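PDB 5GMT: alginate lyase from Aplysia kurodai, which probably cleaves the glycosidic bonds of the seaweed polysaccharide alginate as a family 14 polysaccharide lyase with specificity for polymannuronate. Local coordinates for residues A[89-94]-A[230-235]; A[158-161]-A[165-168]; A[197-202]-A[207-212]. One frame throughout, in Å; residues are numbered along the deposited sequence.

Interaction 1 (A[89-94]-A[230-235]); sequences SVDAMI and RMRNTN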
loop_
_atom_site.group_PDB
_atom_site.type_symbol
_atom_site.label_atom_id
_atom_site.label_comp_id
_atom_site.label_asym_id
_atom_site.label_seq_id
_atom_site.Cartn_x
_atom_site.Cartn_y
_atom_site.Cartn_z
ATOM N N SER A 89 -6.141 -9.331 -17.030
ATOM C CA SER A 89 -5.801 -10.662 -16.537
ATOM C C SER A 89 -4.348 -10.729 -16.070
ATOM O O SER A 89 -3.619 -11.685 -16.385
ATOM C CB SER A 89 -6.061 -11.721 -17.617
ATOM O OG SER A 89 -5.218 -11.492 -18.729
ATOM N N VAL A 90 -3.935 -9.717 -15.309
ATOM C CA VAL A 90 -2.561 -9.659 -14.786
ATOM C C VAL A 90 -2.422 -10.398 -13.458
ATOM O O VAL A 90 -3.111 -10.080 -12.492
ATOM C CB VAL A 90 -2.092 -8.207 -14.597
ATOM C CG1 VAL A 90 -0.702 -8.174 -13.953
ATOM C CG2 VAL A 90 -2.073 -7.492 -15.940
ATOM N N ASP A 91 -1.510 -11.366 -13.411
ATOM C CA ASP A 91 -1.347 -12.211 -12.224
ATOM C C ASP A 91 -0.074 -11.913 -11.440
ATOM O O ASP A 91 0.122 -12.428 -10.326
ATOM C CB ASP A 91 -1.372 -13.685 -12.631
ATOM C CG ASP A 91 -2.714 -14.098 -13.196
ATOM O OD1 ASP A 91 -3.732 -13.496 -12.789
ATOM O OD2 ASP A 91 -2.747 -15.006 -14.051
ATOM N N ALA A 92 0.799 -11.101 -12.031
ATOM C CA ALA A 92 2.002 -10.657 -11.337
ATOM C C ALA A 92 2.255 -9.173 -11.599
ATOM O O ALA A 92 2.136 -8.694 -12.728
ATOM C CB ALA A 92 3.213 -11.493 -11.757
ATOM N N MET A 93 2.611 -8.450 -10.544
ATOM C CA MET A 93 2.764 -7.017 -10.649
ATOM C C MET A 93 3.821 -6.554 -9.658
ATOM O O MET A 93 3.931 -7.103 -8.562
ATOM C CB MET A 93 1.412 -6.349 -10.375
ATOM C CG MET A 93 1.167 -5.022 -11.019
ATOM S SD MET A 93 -0.492 -4.437 -10.613
ATOM C CE MET A 93 -1.418 -5.053 -12.013
ATOM N N ILE A 94 4.603 -5.553 -10.047
ATOM C CA ILE A 94 5.533 -4.909 -9.133
ATOM C C ILE A 94 5.156 -3.440 -8.988
ATOM O O ILE A 94 5.038 -2.729 -9.980
ATOM C CB ILE A 94 7.002 -4.998 -9.623
ATOM C CG1 ILE A 94 7.452 -6.455 -9.766
ATOM C CG2 ILE A 94 7.930 -4.249 -8.677
ATOM C CD1 ILE A 94 8.869 -6.584 -10.335
ATOM N N ARG A 230 -2.647 -17.265 -0.237
ATOM C CA ARG A 230 -3.801 -17.326 -1.119
ATOM C C ARG A 230 -4.419 -15.932 -1.221
ATOM O O ARG A 230 -4.760 -15.333 -0.194
ATOM C CB ARG A 230 -4.830 -18.332 -0.588
ATOM C CG ARG A 230 -6.150 -18.255 -1.304
ATOM C CD ARG A 230 -7.026 -19.431 -0.963
ATOM N NE ARG A 230 -6.565 -20.644 -1.617
ATOM C CZ ARG A 230 -6.366 -21.806 -1.001
ATOM N NH1 ARG A 230 -6.590 -21.928 0.294
ATOM N NH2 ARG A 230 -5.954 -22.856 -1.694
ATOM N N MET A 231 -4.531 -15.409 -2.444
ATOM C CA MET A 231 -5.154 -14.108 -2.673
ATOM C C MET A 231 -6.551 -14.254 -3.264
ATOM O O MET A 231 -7.405 -13.383 -3.098
ATOM C CB MET A 231 -4.307 -13.245 -3.613
ATOM C CG MET A 231 -2.996 -12.754 -3.020
ATOM S SD MET A 231 -1.741 -14.042 -3.085
ATOM C CE MET A 231 -0.246 -13.031 -3.026
ATOM N N ARG A 232 -6.778 -15.353 -3.975
ATOM C CA ARG A 232 -8.036 -15.510 -4.696
ATOM C C ARG A 232 -8.509 -16.966 -4.685
ATOM O O ARG A 232 -7.702 -17.891 -4.550
ATOM C CB ARG A 232 -7.875 -15.019 -6.129
ATOM C CG ARG A 232 -6.754 -15.738 -6.853
ATOM C CD ARG A 232 -6.679 -15.394 -8.326
ATOM N NE ARG A 232 -5.652 -16.196 -8.984
ATOM C CZ ARG A 232 -5.523 -16.314 -10.299
ATOM N NH1 ARG A 232 -6.364 -15.688 -11.113
ATOM N NH2 ARG A 232 -4.560 -17.079 -10.799
ATOM N N ASN A 233 -9.818 -17.160 -4.824
ATOM C CA ASN A 233 -10.377 -18.515 -4.909
ATOM C C ASN A 233 -11.040 -18.783 -6.241
ATOM O O ASN A 233 -11.578 -19.867 -6.470
ATOM C CB ASN A 233 -11.379 -18.772 -3.782
ATOM C CG ASN A 233 -10.699 -19.050 -2.460
ATOM O OD1 ASN A 233 -10.001 -20.057 -2.309
ATOM N ND2 ASN A 233 -10.899 -18.165 -1.495
ATOM N N THR A 234 -10.992 -17.803 -7.129
ATOM C CA THR A 234 -11.586 -17.967 -8.433
ATOM C C THR A 234 -10.685 -17.337 -9.482
ATOM O O THR A 234 -9.956 -16.389 -9.203
ATOM C CB THR A 234 -13.008 -17.355 -8.489
ATOM O OG1 THR A 234 -13.599 -17.625 -9.762
ATOM C CG2 THR A 234 -12.973 -15.853 -8.253
ATOM N N ASN A 235 -10.733 -17.876 -10.693
ATOM C CA ASN A 235 -9.807 -17.469 -11.734
ATOM C C ASN A 235 -10.133 -16.140 -12.382
ATOM O O ASN A 235 -9.365 -15.656 -13.193
ATOM C CB ASN A 235 -9.736 -18.546 -12.815
ATOM C CG ASN A 235 -8.791 -19.659 -12.449
ATOM O OD1 ASN A 235 -7.573 -19.471 -12.454
ATOM N ND2 ASN A 235 -9.341 -20.825 -12.112
HETATM O O HOH W 1 -5.238 -16.437 -13.811
#
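Arg232 sets its CG between the backbone N and the carbonyl carbon (chi1 57°) and then runs extended to NE, while Asp91 swings its CG to the side remote from its own carbonyl carbon (chi1 -65°); these turns bring guanidinium and carboxylate together. The contact ties the residue just before strand 92-102 to the loop in which the chain crosses from one sheet of the concanavalin-like beta fold to the other, between strands 222-229 and 238-247. The direct meeting is loose: Asp91 OD1 lies 3.8 Å from Arg232 NH1 and well out of the guanidinium plane, so this long salt bridge acts through charge alone.

Directed bonds go elsewhere. Asp91 OD1 is hydrogen-bonded to His238 ND1, while Arg232 gives NH1 to His237 O and NE to Asn201 O. A long arginine suits this largely buried place, for its several N-H groups can satisfy carbonyls of different loops while the aspartate probably offsets its charge. One water completes the link in the guanidinium plane, accepting from Arg232 NH1 at 3.0 Å and donating to Asp91 OD2 at 2.9 Å.

Interaction 2 (A[158-161]-A[165-168]); sequences NQES and DRDD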
loop_
_atom_site.group_PDB
_atom_site.type_symbol
_atom_site.label_atom_id
_atom_site.label_comp_id
_atom_site.label_asym_id
_atom_site.label_seq_id
_atom_site.Cartn_x
_atom_site.Cartn_y
_atom_site.Cartn_z
ATOM N N ASN A 158 -9.378 -18.632 3.888
ATOM C CA ASN A 158 -8.867 -19.996 3.750
ATOM C C ASN A 158 -7.381 -20.026 3.354
ATOM O O ASN A 158 -7.015 -20.392 2.242
ATOM C CB ASN A 158 -9.715 -20.803 2.751
ATOM C CG ASN A 158 -9.739 -20.205 1.362
ATOM O OD1 ASN A 158 -9.795 -18.992 1.194
ATOM N ND2 ASN A 158 -9.713 -21.071 0.345
ATOM N N GLN A 159 -6.523 -19.657 4.293
ATOM C CA GLN A 159 -5.091 -19.722 4.059
ATOM C C GLN A 159 -4.591 -21.127 4.370
ATOM O O GLN A 159 -5.360 -21.978 4.811
ATOM C CB GLN A 159 -4.364 -18.680 4.914
ATOM C CG GLN A 159 -4.758 -17.257 4.585
ATOM C CD GLN A 159 -4.409 -16.868 3.151
ATOM O OE1 GLN A 159 -3.320 -17.173 2.654
ATOM N NE2 GLN A 159 -5.332 -16.200 2.483
ATOM N N GLU A 160 -3.303 -21.366 4.146
ATOM C CA GLU A 160 -2.713 -22.686 4.371
ATOM C C GLU A 160 -2.847 -23.119 5.823
ATOM O O GLU A 160 -3.002 -22.282 6.713
ATOM C CB GLU A 160 -1.240 -22.681 3.969
ATOM C CG GLU A 160 -0.409 -21.694 4.771
ATOM C CD GLU A 160 1.086 -21.896 4.609
ATOM O OE1 GLU A 160 1.504 -22.808 3.858
ATOM O OE2 GLU A 160 1.842 -21.138 5.241
ATOM N N SER A 161 -2.796 -24.429 6.068
ATOM C CA SER A 161 -2.844 -24.916 7.443
ATOM C C SER A 161 -1.739 -24.274 8.285
ATOM O O SER A 161 -0.605 -24.124 7.829
ATOM C CB SER A 161 -2.725 -26.443 7.487
ATOM O OG SER A 161 -3.792 -27.042 6.780
ATOM N N ASP A 165 -0.207 -19.304 12.924
ATOM C CA ASP A 165 0.918 -19.619 13.805
ATOM C C ASP A 165 2.290 -19.417 13.164
ATOM O O ASP A 165 3.319 -19.725 13.777
ATOM C CB ASP A 165 0.810 -21.067 14.289
ATOM C CG ASP A 165 -0.382 -21.293 15.187
ATOM O OD1 ASP A 165 -0.666 -20.417 16.028
ATOM O OD2 ASP A 165 -1.044 -22.343 15.039
ATOM N N ARG A 166 2.303 -18.933 11.925
ATOM C CA ARG A 166 3.548 -18.640 11.225
ATOM C C ARG A 166 4.345 -17.585 11.966
ATOM O O ARG A 166 3.778 -16.647 12.531
ATOM C CB ARG A 166 3.268 -18.175 9.793
ATOM C CG ARG A 166 2.907 -19.314 8.855
ATOM C CD ARG A 166 2.313 -18.831 7.538
ATOM N NE ARG A 166 3.166 -17.846 6.878
ATOM C CZ ARG A 166 3.130 -17.573 5.580
ATOM N NH1 ARG A 166 2.293 -18.226 4.777
ATOM N NH2 ARG A 166 3.943 -16.651 5.084
ATOM N N ASP A 167 5.662 -17.745 11.961
ATOM C CA ASP A 167 6.544 -16.787 12.615
ATOM C C ASP A 167 6.424 -15.385 11.987
ATOM O O ASP A 167 6.618 -14.374 12.669
ATOM C CB ASP A 167 7.989 -17.286 12.556
ATOM C CG ASP A 167 8.875 -16.638 13.597
ATOM O OD1 ASP A 167 8.353 -16.246 14.664
ATOM O OD2 ASP A 167 10.098 -16.531 13.355
ATOM N N ASP A 168 6.081 -15.323 10.703
ATOM C CA ASP A 168 6.006 -14.028 10.024
ATOM C C ASP A 168 4.589 -13.463 10.011
ATOM O O ASP A 168 4.324 -12.487 9.321
ATOM C CB ASP A 168 6.547 -14.133 8.590
ATOM C CG ASP A 168 5.706 -15.043 7.698
ATOM O OD1 ASP A 168 5.001 -15.916 8.235
ATOM O OD2 ASP A 168 5.757 -14.879 6.454
#
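Glu160 receives a hydrogen bond from Arg166 at an awkward slant: NH1 reaches OE2 from above the carboxylate plane, 48° out of it, and the oxygen is itself tilted from the plane of the guanidinium. Arg166 NH1 and Glu160 OE2 are nonetheless only 3.0 Å apart. The N-H...acceptor angle is 132°, so the hydrogen is well off the line to the oxygen, and charge attraction probably contributes much of the hold. The two side chains cross at about a right angle, and OE2 also lies against the Arg166 chain, 3.3 Å from CD.

The slant is consistent with the grip on Asp168. Arg166 bends at chi3 (53°) and turns its NE side to that carboxylate, with NE 3.0 Å from Asp168 OD1 and NH2 2.9 Å from Asp168 OD2. Both bonds lie in the guanidinium plane, run nearly straight and use the syn lone pairs, which fixes the rotation of the flat group, while NH1, which lies off that edge, meets Glu160 out of plane.

Together the three residues form a salt-bridge network at the surface, within the long loop between strands 149-154 and 169-170 of the concanavalin-like fold. An arginine serves well here because its nitrogens can face two acidic partners at once, and the two negative carboxylates are likely to be eased by the shared cation. NH1 also donates to Asn227 O, which joins the network to strand 222-229 of the other sheet, and from that same strand Tyr224 OH is hydrogen-bonded to Asp168 OD2.

Interaction 3 (A[197-202]-A[207-212]); sequences EVHINT and DGWVKI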
loop_
_atom_site.group_PDB
_atom_site.type_symbol
_atom_site.label_atom_id
_atom_site.label_comp_id
_atom_site.label_asym_id
_atom_site.label_seq_id
_atom_site.Cartn_x
_atom_site.Cartn_y
_atom_site.Cartn_z
ATOM N N GLU A 197 6.472 -6.688 -4.882
ATOM C CA GLU A 197 6.257 -7.608 -5.979
ATOM C C GLU A 197 5.255 -8.669 -5.554
ATOM O O GLU A 197 5.425 -9.324 -4.530
ATOM C CB GLU A 197 7.569 -8.266 -6.428
ATOM C CG GLU A 197 7.344 -9.292 -7.538
ATOM C CD GLU A 197 8.616 -9.682 -8.282
ATOM O OE1 GLU A 197 9.714 -9.275 -7.859
ATOM O OE2 GLU A 197 8.511 -10.408 -9.297
ATOM N N VAL A 198 4.194 -8.805 -6.338
ATOM C CA VAL A 198 3.091 -9.671 -5.969
ATOM C C VAL A 198 2.811 -10.675 -7.071
ATOM O O VAL A 198 2.599 -10.290 -8.217
ATOM C CB VAL A 198 1.796 -8.867 -5.702
ATOM C CG1 VAL A 198 0.634 -9.825 -5.387
ATOM C CG2 VAL A 198 1.998 -7.873 -4.569
ATOM N N HIS A 199 2.824 -11.958 -6.724
ATOM C CA HIS A 199 2.399 -13.003 -7.652
ATOM C C HIS A 199 1.224 -13.716 -7.008
ATOM O O HIS A 199 1.374 -14.335 -5.953
ATOM C CB HIS A 199 3.544 -13.982 -7.959
ATOM C CG HIS A 199 4.668 -13.365 -8.732
ATOM N ND1 HIS A 199 5.099 -13.862 -9.942
ATOM C CD2 HIS A 199 5.424 -12.268 -8.482
ATOM C CE1 HIS A 199 6.077 -13.103 -10.402
ATOM N NE2 HIS A 199 6.301 -12.134 -9.531
ATOM N N ILE A 200 0.046 -13.618 -7.619
ATOM C CA ILE A 200 -1.127 -14.172 -6.967
ATOM C C ILE A 200 -1.121 -15.677 -7.162
ATOM O O ILE A 200 -0.432 -16.198 -8.040
ATOM C CB ILE A 200 -2.452 -13.541 -7.483
ATOM C CG1 ILE A 200 -2.644 -13.764 -8.984
ATOM C CG2 ILE A 200 -2.495 -12.051 -7.164
ATOM C CD1 ILE A 200 -3.937 -13.091 -9.498
ATOM N N ASN A 201 -1.857 -16.375 -6.311
ATOM C CA ASN A 201 -1.844 -17.834 -6.307
ATOM C C ASN A 201 -2.503 -18.480 -7.511
ATOM O O ASN A 201 -3.399 -17.912 -8.143
ATOM C CB ASN A 201 -2.530 -18.352 -5.047
ATOM C CG ASN A 201 -3.987 -17.920 -4.967
ATOM O OD1 ASN A 201 -4.278 -16.734 -4.797
ATOM N ND2 ASN A 201 -4.914 -18.888 -5.087
ATOM N N THR A 202 -2.045 -19.684 -7.817
ATOM C CA THR A 202 -2.833 -20.604 -8.628
ATOM C C THR A 202 -4.128 -20.874 -7.886
ATOM O O THR A 202 -4.102 -21.147 -6.687
ATOM C CB THR A 202 -2.095 -21.921 -8.847
ATOM O OG1 THR A 202 -0.762 -21.640 -9.299
ATOM C CG2 THR A 202 -2.828 -22.787 -9.875
ATOM N N ASP A 207 0.105 -20.804 -3.236
ATOM C CA ASP A 207 1.419 -20.631 -3.834
ATOM C C ASP A 207 1.665 -19.191 -4.281
ATOM O O ASP A 207 2.597 -18.910 -5.037
ATOM C CB ASP A 207 1.611 -21.606 -5.011
ATOM C CG ASP A 207 0.526 -21.492 -6.065
ATOM O OD1 ASP A 207 -0.374 -20.643 -5.925
ATOM O OD2 ASP A 207 0.587 -22.243 -7.060
ATOM N N GLY A 208 0.829 -18.268 -3.819
ATOM C CA GLY A 208 1.062 -16.866 -4.142
ATOM C C GLY A 208 2.153 -16.328 -3.231
ATOM O O GLY A 208 2.472 -16.955 -2.216
ATOM N N TRP A 209 2.729 -15.176 -3.575
ATOM C CA TRP A 209 3.707 -14.560 -2.688
ATOM C C TRP A 209 3.824 -13.059 -2.863
ATOM O O TRP A 209 3.418 -12.497 -3.885
ATOM C CB TRP A 209 5.089 -15.203 -2.884
ATOM C CG TRP A 209 5.597 -15.255 -4.307
ATOM C CD1 TRP A 209 5.309 -16.206 -5.246
ATOM C CD2 TRP A 209 6.524 -14.350 -4.928
ATOM N NE1 TRP A 209 5.979 -15.935 -6.417
ATOM C CE2 TRP A 209 6.737 -14.804 -6.243
ATOM C CE3 TRP A 209 7.188 -13.197 -4.498
ATOM C CZ2 TRP A 209 7.590 -14.145 -7.133
ATOM C CZ3 TRP A 209 8.032 -12.539 -5.388
ATOM C CH2 TRP A 209 8.223 -13.014 -6.685
ATOM N N VAL A 210 4.372 -12.414 -1.838
ATOM C CA VAL A 210 4.640 -10.986 -1.864
ATOM C C VAL A 210 6.062 -10.741 -1.357
ATOM O O VAL A 210 6.441 -11.209 -0.280
ATOM C CB VAL A 210 3.638 -10.195 -0.993
ATOM C CG1 VAL A 210 3.918 -8.705 -1.087
ATOM C CG2 VAL A 210 2.186 -10.495 -1.410
ATOM N N LYS A 211 6.846 -10.017 -2.139
ATOM C CA LYS A 211 8.195 -9.643 -1.721
ATOM C C LYS A 211 8.262 -8.131 -1.626
ATOM O O LYS A 211 7.998 -7.425 -2.601
ATOM C CB LYS A 211 9.243 -10.173 -2.710
ATOM C CG LYS A 211 10.683 -9.795 -2.338
ATOM C CD LYS A 211 11.690 -10.216 -3.402
ATOM C CE LYS A 211 13.099 -9.832 -2.967
ATOM N NZ LYS A 211 14.137 -10.184 -3.972
ATOM N N ILE A 212 8.588 -7.637 -0.439
ATOM C CA ILE A 212 8.709 -6.212 -0.220
ATOM C C ILE A 212 10.158 -5.871 0.082
ATOM O O ILE A 212 10.779 -6.509 0.931
ATOM C CB ILE A 212 7.812 -5.756 0.944
ATOM C CG1 ILE A 212 6.328 -5.925 0.569
ATOM C CG2 ILE A 212 8.142 -4.318 1.347
ATOM C CD1 ILE A 212 5.396 -5.653 1.733
#
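His199 lays its imidazole over the six-membered ring of Trp209 in an offset stack, centroids 4.1 Å apart and planes at 11°, with its CD2 3.2 Å from Trp209 CZ2. Trp209 CG sits between its backbone N and carbonyl carbon (chi1 52°), which brings the indole over its neighbour. His199 CB adds a CH-pi contact to the five-membered ring. The imidazole is held from turning by NE2, which donates to Glu197 OE2 at 2.8 Å, and by ND1, hydrogen-bonded to Ala276 N. Replacing His199 by an alanine would probably leave the indole face without its stacking partner and Glu197 OE2 and Ala276 N without their mate.

The backbones form an antiparallel hairpin in which Glu197 with Lys211 and His199 with Trp209 are hydrogen-bonded pairs. Between them Val198 and Val210, a non-hydrogen-bonded pair, send methyls to the opposite face. Asp207 takes Thr202 N on OD1 and Thr202 OG1 on OD2, both at 2.7 Å. Gly208 suits its place because a beta carbon would clash with Asn201 N.

Strands 92-102 and 222-229 flank the hairpin in the sheet; Trp209 NE1 is hydrogen-bonded to Ala276 O, and the valines pack on Leu139 of strand 136-143 in the other sheet.

In the fold
Interaction 3 lies on the same side of the chain's centre as each of the other two. Interactions 1 and 3 are neighbours, their centres 8 Å apart: strands 92-102 and 191-199 pair in one sheet, and Met231 N is hydrogen-bonded to Asn201 OD1. Interaction 2 belongs to a loop of the other sheet. Its centre is 19 Å from that of interaction 1, which it touches through Asn158 ND2, probably hydrogen-bonded to Asn233 OD1, and 15 Å from interaction 3, which it does not touch. Along the chain, 89-94 comes first and 230-235 last, with interaction 2 and then interaction 3 between them. Loop 230-235 thus meets both other contacts, joining strand ends and loops of the two sheets.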